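Local coordinates for nucleoprotein (Human coronavirus NL63, PDB 5N4K), which probably packages the positive-strand viral RNA genome into a helical ribonucleocapsid, the part described here being its N-terminal, RNA-binding domain, at residues A[39-43]-A[44-48]. Sequence-based numbering, arbitrary orientation. Where two conformers were deposited one is given.
Sequences SDKAP and YRVIP. With SO4 (sulfate ion), chain H.
The carbonyl oxygen of A42, the N-cap residue, starts the short helix 43-46 by taking two backbone bonds: A42 O accepts from both R45 N, at 2.9 Å, and V46 N. One residue on, I47 N reaches P43 O at 3.0 Å, and there the helix ends. This single turn illustrates how a brief helix can dock a loop against a sheet. Its packed side is apolar: I47 sends CD1 back to P43 CB (4.2 Å), and both side chains settle on strand 63-73, while V46 and I47 also touch L145. Next to this, V46 CG1 lies against K41 CD at 3.5 Å.

The outer side is more polar and partly exposed. Y44 CG stands between its backbone N and carbonyl carbon (chi1 65°), which turns the ring back so that A42 CB lies over one face, a CH-pi contact 3.7 Å from the centroid. Y44 OH donates to O3 of a sulfate, probably from the crystallisation liquor, at 2.9 Å, and R23 of the second subunit holds the same ion. Looser is the end where K41, extended, crosses the exposed R45 at about a right angle, its methylenes over one guanidinium face. Although K41 NZ is 4.1 Å from R45 NH1, the salt bridge of K41 NZ to E144 probably offsets the like charges, which may let the two cations lie side by side while aliphatic carbon makes the contact.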
loop_
_atom_site.group_PDB
_atom_site.type_symbol
_atom_site.label_atom_id
_atom_site.label_comp_id
_atom_site.label_asym_id
_atom_site.label_seq_id
_atom_site.Cartn_x
_atom_site.Cartn_y
_atom_site.Cartn_z
ATOM N N SER A 39 7.402 16.836 -11.719
ATOM C CA SER A 39 6.532 17.120 -12.924
ATOM C C SER A 39 5.068 16.518 -12.916
ATOM O O SER A 39 4.561 16.155 -11.852
ATOM C CB SER A 39 7.318 16.829 -14.208
ATOM O OG SER A 39 6.830 17.520 -15.331
ATOM N N ASP A 40 4.389 16.465 -14.080
ATOM C CA ASP A 40 2.959 16.093 -14.136
ATOM C C ASP A 40 2.636 14.583 -14.350
ATOM O O ASP A 40 1.700 13.998 -13.724
ATOM C CB ASP A 40 2.166 16.978 -15.159
ATOM C CG ASP A 40 2.923 17.301 -16.484
ATOM O OD1 ASP A 40 3.960 16.701 -16.843
ATOM O OD2 ASP A 40 2.460 18.228 -17.186
ATOM N N LYS A 41 3.496 13.958 -15.133
ATOM C CA LYS A 41 3.259 12.616 -15.691
ATOM C C LYS A 41 3.101 11.525 -14.626
ATOM O O LYS A 41 3.744 11.557 -13.558
ATOM C CB LYS A 41 4.402 12.212 -16.629
ATOM C CG LYS A 41 4.704 13.139 -17.834
ATOM C CD LYS A 41 6.083 12.782 -18.404
ATOM C CE LYS A 41 6.591 13.695 -19.517
ATOM N NZ LYS A 41 7.963 13.289 -19.974
ATOM N N ALA A 42 2.327 10.538 -14.982
ATOM C CA ALA A 42 2.140 9.340 -14.148
ATOM C C ALA A 42 3.460 8.608 -13.935
ATOM O O ALA A 42 4.250 8.396 -14.823
ATOM C CB ALA A 42 1.193 8.386 -14.768
ATOM N N PRO A 43 3.620 8.080 -12.713
ATOM C CA PRO A 43 4.763 7.214 -12.456
ATOM C C PRO A 43 4.927 6.089 -13.459
ATOM O O PRO A 43 6.069 5.741 -13.882
ATOM C CB PRO A 43 4.534 6.758 -11.004
ATOM C CG PRO A 43 3.753 7.907 -10.376
ATOM C CD PRO A 43 2.807 8.265 -11.477
ATOM N N TYR A 44 3.809 5.424 -13.834
ATOM C CA TYR A 44 3.942 4.387 -14.827
ATOM C C TYR A 44 4.537 4.781 -16.196
ATOM O O TYR A 44 5.057 3.924 -16.875
ATOM C CB TYR A 44 2.613 3.556 -15.011
ATOM C CG TYR A 44 1.453 4.335 -15.553
ATOM C CD1 TYR A 44 1.432 4.651 -16.958
ATOM C CD2 TYR A 44 0.423 4.802 -14.785
ATOM C CE1 TYR A 44 0.364 5.354 -17.508
ATOM C CE2 TYR A 44 -0.632 5.529 -15.343
ATOM C CZ TYR A 44 -0.637 5.792 -16.703
ATOM O OH TYR A 44 -1.693 6.529 -17.226
ATOM N N ARG A 45 4.413 6.060 -16.473
ATOM C CA ARG A 45 4.933 6.645 -17.708
ATOM C C ARG A 45 6.403 6.976 -17.622
ATOM O O ARG A 45 7.172 6.792 -18.579
ATOM C CB ARG A 45 4.110 7.911 -18.038
ATOM C CG ARG A 45 3.187 7.776 -19.251
ATOM C CD ARG A 45 3.654 8.716 -20.387
ATOM N NE ARG A 45 2.886 9.967 -20.404
ATOM C CZ ARG A 45 3.330 11.161 -20.808
ATOM N NH1 ARG A 45 4.578 11.341 -21.223
ATOM N NH2 ARG A 45 2.508 12.195 -20.746
ATOM N N VAL A 46 6.865 7.423 -16.466
ATOM C CA VAL A 46 8.175 7.902 -16.345
ATOM C C VAL A 46 9.223 6.933 -15.893
ATOM O O VAL A 46 10.426 7.118 -16.077
ATOM C CB VAL A 46 8.319 9.244 -15.581
ATOM C CG1 VAL A 46 7.517 10.359 -16.318
ATOM C CG2 VAL A 46 7.959 9.109 -14.161
ATOM N N ILE A 47 8.813 5.869 -15.190
ATOM C CA ILE A 47 9.761 4.960 -14.674
ATOM C C ILE A 47 10.151 3.964 -15.755
ATOM O O ILE A 47 9.265 3.239 -16.282
ATOM C CB ILE A 47 9.136 4.182 -13.459
ATOM C CG1 ILE A 47 8.904 5.136 -12.296
ATOM C CG2 ILE A 47 9.959 2.941 -13.106
ATOM C CD1 ILE A 47 8.064 4.578 -11.154
ATOM N N PRO A 48 11.431 3.917 -16.179
ATOM C CA PRO A 48 11.837 2.984 -17.271
ATOM C C PRO A 48 11.565 1.525 -16.918
ATOM O O PRO A 48 11.596 1.122 -15.754
ATOM C CB PRO A 48 13.326 3.234 -17.432
ATOM C CG PRO A 48 13.474 4.638 -16.913
ATOM C CD PRO A 48 12.577 4.745 -15.749
HETATM S S SO4 H . -1.699 4.423 -20.814
HETATM O O1 SO4 H . -2.315 4.626 -22.142
HETATM O O2 SO4 H . -0.221 4.382 -20.986
HETATM O O3 SO4 H . -1.978 5.570 -19.922
HETATM O O4 SO4 H . -2.316 3.182 -20.277
#